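Local coordinates for erythropoietin (Homo sapiens, PDB 1EER), which is a secreted hormone that binds and dimerises the erythropoietin receptor, activating JAK2 and so controlling the proliferation and differentiation of red blood cells, at residues A[37-42]-A[71-76]; A[76-81]-A[94-99]. The protein carries 5 engineered substitutions. All blocks are in the same frame, centred on the assembly; numbering follows the deposited sequence.

Contact 1: residues A[37-42]-A[71-76]; sequences EKITVP and SEAVLR. Engineered in segment 37-42: Lys38 (natural residue Asn).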
loop_
_atom_site.group_PDB
_atom_site.type_symbol
_atom_site.label_atom_id
_atom_site.label_comp_id
_atom_site.label_asym_id
_atom_site.label_seq_id
_atom_site.Cartn_x
_atom_site.Cartn_y
_atom_site.Cartn_z
ATOM N N GLU A 37 -10.672 28.139 -2.752
ATOM C CA GLU A 37 -9.551 28.799 -3.407
ATOM C C GLU A 37 -8.803 27.758 -4.239
ATOM O O GLU A 37 -8.960 26.555 -4.031
ATOM C CB GLU A 37 -8.614 29.429 -2.362
ATOM C CG GLU A 37 -7.305 28.688 -2.126
ATOM C CD GLU A 37 -6.588 29.149 -0.868
ATOM O OE1 GLU A 37 -7.241 29.760 0.005
ATOM O OE2 GLU A 37 -5.368 28.894 -0.749
ATOM N N LYS A 38 -8.000 28.223 -5.186
ATOM C CA LYS A 38 -7.226 27.321 -6.031
ATOM C C LYS A 38 -5.832 27.029 -5.454
ATOM O O LYS A 38 -4.957 27.901 -5.429
ATOM C CB LYS A 38 -7.081 27.908 -7.441
ATOM C CG LYS A 38 -8.346 28.552 -7.998
ATOM C CD LYS A 38 -8.245 30.087 -8.051
ATOM C CE LYS A 38 -7.316 30.675 -6.965
ATOM N NZ LYS A 38 -8.025 31.176 -5.742
ATOM N N ILE A 39 -5.637 25.800 -4.985
ATOM C CA ILE A 39 -4.351 25.389 -4.434
ATOM C C ILE A 39 -3.539 24.740 -5.551
ATOM O O ILE A 39 -3.970 23.753 -6.155
ATOM C CB ILE A 39 -4.532 24.371 -3.280
ATOM C CG1 ILE A 39 -5.420 24.981 -2.198
ATOM C CG2 ILE A 39 -3.170 23.964 -2.710
ATOM C CD1 ILE A 39 -5.406 24.229 -0.888
ATOM N N THR A 40 -2.372 25.306 -5.836
ATOM C CA THR A 40 -1.507 24.772 -6.876
ATOM C C THR A 40 -1.032 23.371 -6.487
ATOM O O THR A 40 -0.659 23.124 -5.345
ATOM C CB THR A 40 -0.290 25.680 -7.085
ATOM O OG1 THR A 40 -0.737 27.007 -7.389
ATOM C CG2 THR A 40 0.578 25.157 -8.227
ATOM N N VAL A 41 -1.044 22.451 -7.441
ATOM C CA VAL A 41 -0.630 21.079 -7.168
ATOM C C VAL A 41 0.309 20.606 -8.260
ATOM O O VAL A 41 0.402 21.227 -9.315
ATOM C CB VAL A 41 -1.858 20.144 -7.109
ATOM C CG1 VAL A 41 -2.649 20.422 -5.842
ATOM C CG2 VAL A 41 -2.740 20.358 -8.333
ATOM N N PRO A 42 1.031 19.505 -8.028
ATOM C CA PRO A 42 1.920 19.101 -9.122
ATOM C C PRO A 42 1.156 18.347 -10.212
ATOM O O PRO A 42 -0.029 18.043 -10.063
ATOM C CB PRO A 42 2.971 18.230 -8.430
ATOM C CG PRO A 42 2.278 17.706 -7.192
ATOM C CD PRO A 42 1.105 18.596 -6.870
ATOM N N SER A 71 3.561 18.845 -0.769
ATOM C CA SER A 71 3.612 19.090 0.670
ATOM C C SER A 71 3.002 20.453 0.990
ATOM O O SER A 71 2.235 20.597 1.946
ATOM C CB SER A 71 5.060 19.055 1.165
ATOM O OG SER A 71 5.624 17.766 1.019
ATOM N N GLU A 72 3.346 21.451 0.183
ATOM C CA GLU A 72 2.835 22.802 0.386
ATOM C C GLU A 72 1.332 22.831 0.158
ATOM O O GLU A 72 0.605 23.545 0.857
ATOM C CB GLU A 72 3.507 23.787 -0.573
ATOM C CG GLU A 72 5.021 23.847 -0.475
ATOM C CD GLU A 72 5.638 24.692 -1.581
ATOM O OE1 GLU A 72 5.052 25.740 -1.919
ATOM O OE2 GLU A 72 6.703 24.310 -2.113
ATOM N N ALA A 73 0.871 22.055 -0.821
ATOM C CA ALA A 73 -0.552 22.003 -1.129
ATOM C C ALA A 73 -1.317 21.412 0.050
ATOM O O ALA A 73 -2.346 21.936 0.479
ATOM C CB ALA A 73 -0.781 21.171 -2.366
ATOM N N VAL A 74 -0.799 20.316 0.584
ATOM C CA VAL A 74 -1.438 19.658 1.712
ATOM C C VAL A 74 -1.384 20.550 2.967
ATOM O O VAL A 74 -2.376 20.683 3.693
ATOM C CB VAL A 74 -0.761 18.286 1.971
ATOM C CG1 VAL A 74 -1.550 17.486 2.998
ATOM C CG2 VAL A 74 -0.668 17.509 0.663
ATOM N N LEU A 75 -0.232 21.163 3.217
ATOM C CA LEU A 75 -0.087 22.038 4.375
ATOM C C LEU A 75 -1.126 23.149 4.286
ATOM O O LEU A 75 -1.820 23.447 5.260
ATOM C CB LEU A 75 1.323 22.617 4.413
ATOM C CG LEU A 75 2.356 21.559 4.797
ATOM C CD1 LEU A 75 3.756 22.050 4.522
ATOM C CD2 LEU A 75 2.185 21.216 6.255
ATOM N N ARG A 76 -1.247 23.756 3.109
ATOM C CA ARG A 76 -2.234 24.810 2.913
ATOM C C ARG A 76 -3.629 24.249 3.178
ATOM O O ARG A 76 -4.461 24.892 3.807
ATOM C CB ARG A 76 -2.152 25.360 1.487
ATOM C CG ARG A 76 -1.917 26.869 1.418
ATOM C CD ARG A 76 -3.227 27.647 1.491
ATOM N NE ARG A 76 -3.486 28.166 2.832
ATOM C CZ ARG A 76 -4.332 29.157 3.104
ATOM N NH1 ARG A 76 -5.009 29.743 2.129
ATOM N NH2 ARG A 76 -4.502 29.565 4.354
#

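Contact 2: residues A[76-81]-A[94-99]; sequences RGQALL and HVDKAV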
loop_
_atom_site.group_PDB
_atom_site.type_symbol
_atom_site.label_atom_id
_atom_site.label_comp_id
_atom_site.label_asym_id
_atom_site.label_seq_id
_atom_site.Cartn_x
_atom_site.Cartn_y
_atom_site.Cartn_z
ATOM N N ARG A 76 -1.247 23.756 3.109
ATOM C CA ARG A 76 -2.234 24.810 2.913
ATOM C C ARG A 76 -3.629 24.249 3.178
ATOM O O ARG A 76 -4.461 24.892 3.807
ATOM C CB ARG A 76 -2.152 25.360 1.487
ATOM C CG ARG A 76 -1.917 26.869 1.418
ATOM C CD ARG A 76 -3.227 27.647 1.491
ATOM N NE ARG A 76 -3.486 28.166 2.832
ATOM C CZ ARG A 76 -4.332 29.157 3.104
ATOM N NH1 ARG A 76 -5.009 29.743 2.129
ATOM N NH2 ARG A 76 -4.502 29.565 4.354
ATOM N N GLY A 77 -3.885 23.037 2.701
ATOM C CA GLY A 77 -5.183 22.435 2.921
ATOM C C GLY A 77 -5.445 22.245 4.400
ATOM O O GLY A 77 -6.570 22.402 4.877
ATOM N N GLN A 78 -4.394 21.908 5.130
ATOM C CA GLN A 78 -4.508 21.697 6.564
ATOM C C GLN A 78 -4.899 22.988 7.294
ATOM O O GLN A 78 -5.784 22.986 8.149
ATOM C CB GLN A 78 -3.180 21.168 7.105
ATOM C CG GLN A 78 -3.145 20.965 8.602
ATOM C CD GLN A 78 -1.749 20.677 9.095
ATOM O OE1 GLN A 78 -0.778 21.238 8.594
ATOM N NE2 GLN A 78 -1.637 19.794 10.080
ATOM N N ALA A 79 -4.246 24.092 6.953
ATOM C CA ALA A 79 -4.543 25.373 7.595
ATOM C C ALA A 79 -5.906 25.906 7.169
ATOM O O ALA A 79 -6.598 26.554 7.951
ATOM C CB ALA A 79 -3.467 26.382 7.263
ATOM N N LEU A 80 -6.283 25.642 5.923
ATOM C CA LEU A 80 -7.571 26.091 5.419
ATOM C C LEU A 80 -8.671 25.351 6.171
ATOM O O LEU A 80 -9.766 25.878 6.391
ATOM C CB LEU A 80 -7.683 25.796 3.922
ATOM C CG LEU A 80 -7.276 26.919 2.970
ATOM C CD1 LEU A 80 -7.230 26.393 1.547
ATOM C CD2 LEU A 80 -8.267 28.055 3.089
ATOM N N LEU A 81 -8.357 24.123 6.567
ATOM C CA LEU A 81 -9.293 23.282 7.296
ATOM C C LEU A 81 -9.365 23.669 8.764
ATOM O O LEU A 81 -10.427 23.578 9.376
ATOM C CB LEU A 81 -8.884 21.815 7.180
ATOM C CG LEU A 81 -10.009 20.803 7.365
ATOM C CD1 LEU A 81 -11.073 21.049 6.317
ATOM C CD2 LEU A 81 -9.460 19.377 7.262
ATOM N N HIS A 94 -7.319 12.229 7.332
ATOM C CA HIS A 94 -6.662 11.971 6.054
ATOM C C HIS A 94 -5.625 13.050 5.791
ATOM O O HIS A 94 -4.563 12.775 5.246
ATOM C CB HIS A 94 -7.681 11.935 4.910
ATOM C CG HIS A 94 -8.671 10.817 5.020
ATOM N ND1 HIS A 94 -8.323 9.495 4.844
ATOM C CD2 HIS A 94 -9.996 10.823 5.301
ATOM C CE1 HIS A 94 -9.392 8.735 5.013
ATOM N NE2 HIS A 94 -10.420 9.516 5.291
ATOM N N VAL A 95 -5.935 14.281 6.181
ATOM C CA VAL A 95 -5.003 15.395 5.991
ATOM C C VAL A 95 -3.807 15.263 6.942
ATOM O O VAL A 95 -2.666 15.531 6.566
ATOM C CB VAL A 95 -5.697 16.745 6.255
ATOM C CG1 VAL A 95 -4.677 17.865 6.239
ATOM C CG2 VAL A 95 -6.774 16.996 5.203
ATOM N N ASP A 96 -4.082 14.851 8.175
ATOM C CA ASP A 96 -3.043 14.685 9.176
ATOM C C ASP A 96 -2.110 13.550 8.769
ATOM O O ASP A 96 -0.900 13.610 8.993
ATOM C CB ASP A 96 -3.673 14.405 10.547
ATOM C CG ASP A 96 -4.209 15.676 11.222
ATOM O OD1 ASP A 96 -3.821 16.794 10.813
ATOM O OD2 ASP A 96 -5.022 15.549 12.164
ATOM N N LYS A 97 -2.669 12.511 8.165
ATOM C CA LYS A 97 -1.845 11.398 7.700
ATOM C C LYS A 97 -1.003 11.845 6.488
ATOM O O LYS A 97 0.153 11.442 6.334
ATOM C CB LYS A 97 -2.730 10.213 7.301
ATOM C CG LYS A 97 -3.471 9.567 8.448
ATOM C CD LYS A 97 -4.744 8.916 7.956
ATOM C CE LYS A 97 -5.209 7.855 8.919
ATOM N NZ LYS A 97 -4.133 6.870 9.172
ATOM N N ALA A 98 -1.597 12.675 5.632
ATOM C CA ALA A 98 -0.929 13.181 4.436
ATOM C C ALA A 98 0.247 14.072 4.820
ATOM O O ALA A 98 1.348 13.934 4.280
ATOM C CB ALA A 98 -1.924 13.961 3.574
ATOM N N VAL A 99 0.012 14.992 5.750
ATOM C CA VAL A 99 1.072 15.880 6.206
ATOM C C VAL A 99 2.173 15.013 6.822
ATOM O O VAL A 99 3.364 15.214 6.572
ATOM C CB VAL A 99 0.545 16.884 7.269
ATOM C CG1 VAL A 99 1.707 17.676 7.869
ATOM C CG2 VAL A 99 -0.464 17.837 6.630
#

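Contact 1: residues A[37-42]-A[71-76]
Arg76, on the helix, and Glu37, where the chain turns a corner, hold one end of this contact, while Ile39 and Ala73 fill its middle. From CB outward, Arg76 first meets Ile39: its CB lies 4.2 Å from Ile39 CD1, the end of the isoleucine's longer branch. The chain then bends at chi2 and chi3, which brings CD to 3.3 Å from Glu37 OE2 and the guanidinium edge onto the carboxylate. NE and CZ stay farther from that oxygen, and the group closes on it through its terminal nitrogen: NH1 donates to Glu37 OE2 over 3.0 Å, with an N-H...O angle of 159°. The acceptor sits almost in the guanidinium plane and offers its syn lone pair. The two flat groups are nevertheless turned 38° apart, and the hydrogen bond of the salt bridge runs to OE2, although Glu37 OE1 is also close to Arg76 NH1, at 3.1 Å.

Deeper in, Ile39 sets CG2 anti to its backbone N, which lays that methyl against the helix, 3.6 Å from Ala73 CA. The small Ala73 lets the strand come close: its CB touches Thr40 O at 3.6 Å, and Val41 CG1 packs on the same methyl. Leu141 of helix 138-161 also touches both Val41 and Ala73.

Strand 38-41 runs roughly antiparallel to helix segment 71-76, the axes coming within 7.8 Å, and its backbone pairs with strand 133-137 through Ile39 and Val41. Such a short two-stranded antiparallel sheet, made by the long crossovers and packed against the bundle, belongs to the four-helix-bundle cytokine fold.

Contact 2: residues A[76-81]-A[94-99]
Helices 76-81 and 94-99 run roughly antiparallel, 147° between their directions, with their axes coming within 10.0 Å and Gln78 facing Val95 as the nearest CA pair. Gln78 carries most of the contact. Its CG stands anti to the backbone N (chi1 177°), and the extended chain beyond it carries the amide across to the other helix. CB rests 3.7 Å from Val95 CG1, and farther out the Gln78 side chain crosses that of Val99 at about a right angle, with Gln78 OE1 3.9 Å from Val99 CG2. On the nitrogen side, Gln78 NE2 faces Asp96 OD1 at 3.8 Å, too long for a hydrogen bond, and the amide and carboxylate planes are 69° apart. One turn further along the first helix, Leu81 CD2 meets the other Val95 methyl, CG2, at 4.1 Å. Val95 thus packs with one branch on each partner, and Phe138 of helix 138-161 touches both Leu81 and Val95. Gln78 and Asp96 also pack on apolar side chains of another protein chain. The chemistry is therefore van der Waals contact between methyls and the aliphatic part of a glutamine, joined by a loose polar approach at its amide; cohesion across these two segments rests on fit rather than on directed bonds.

Overall arrangement
Helix 56-82 serves both contacts, and Arg76 is common to the two residue sets, although it touches the opposing segment only in contact 1. The centres lie about 10 Å apart, on the same side of the chain's centre. Leu80, in segment 76-81, packs on the strand of contact 1, with its CD1 3.7 Å from Ile39 CD1. Val74, from contact 1, turns to helix 91-111, where its CG1 comes 3.6 Å from Ala98 CB. The helix is thus covered by the strand on one side and by its helical neighbour on another. Of the two, contact 2 is the one within reach of another protein chain, where Lys97 forms a salt bridge with an acidic side chain of that chain.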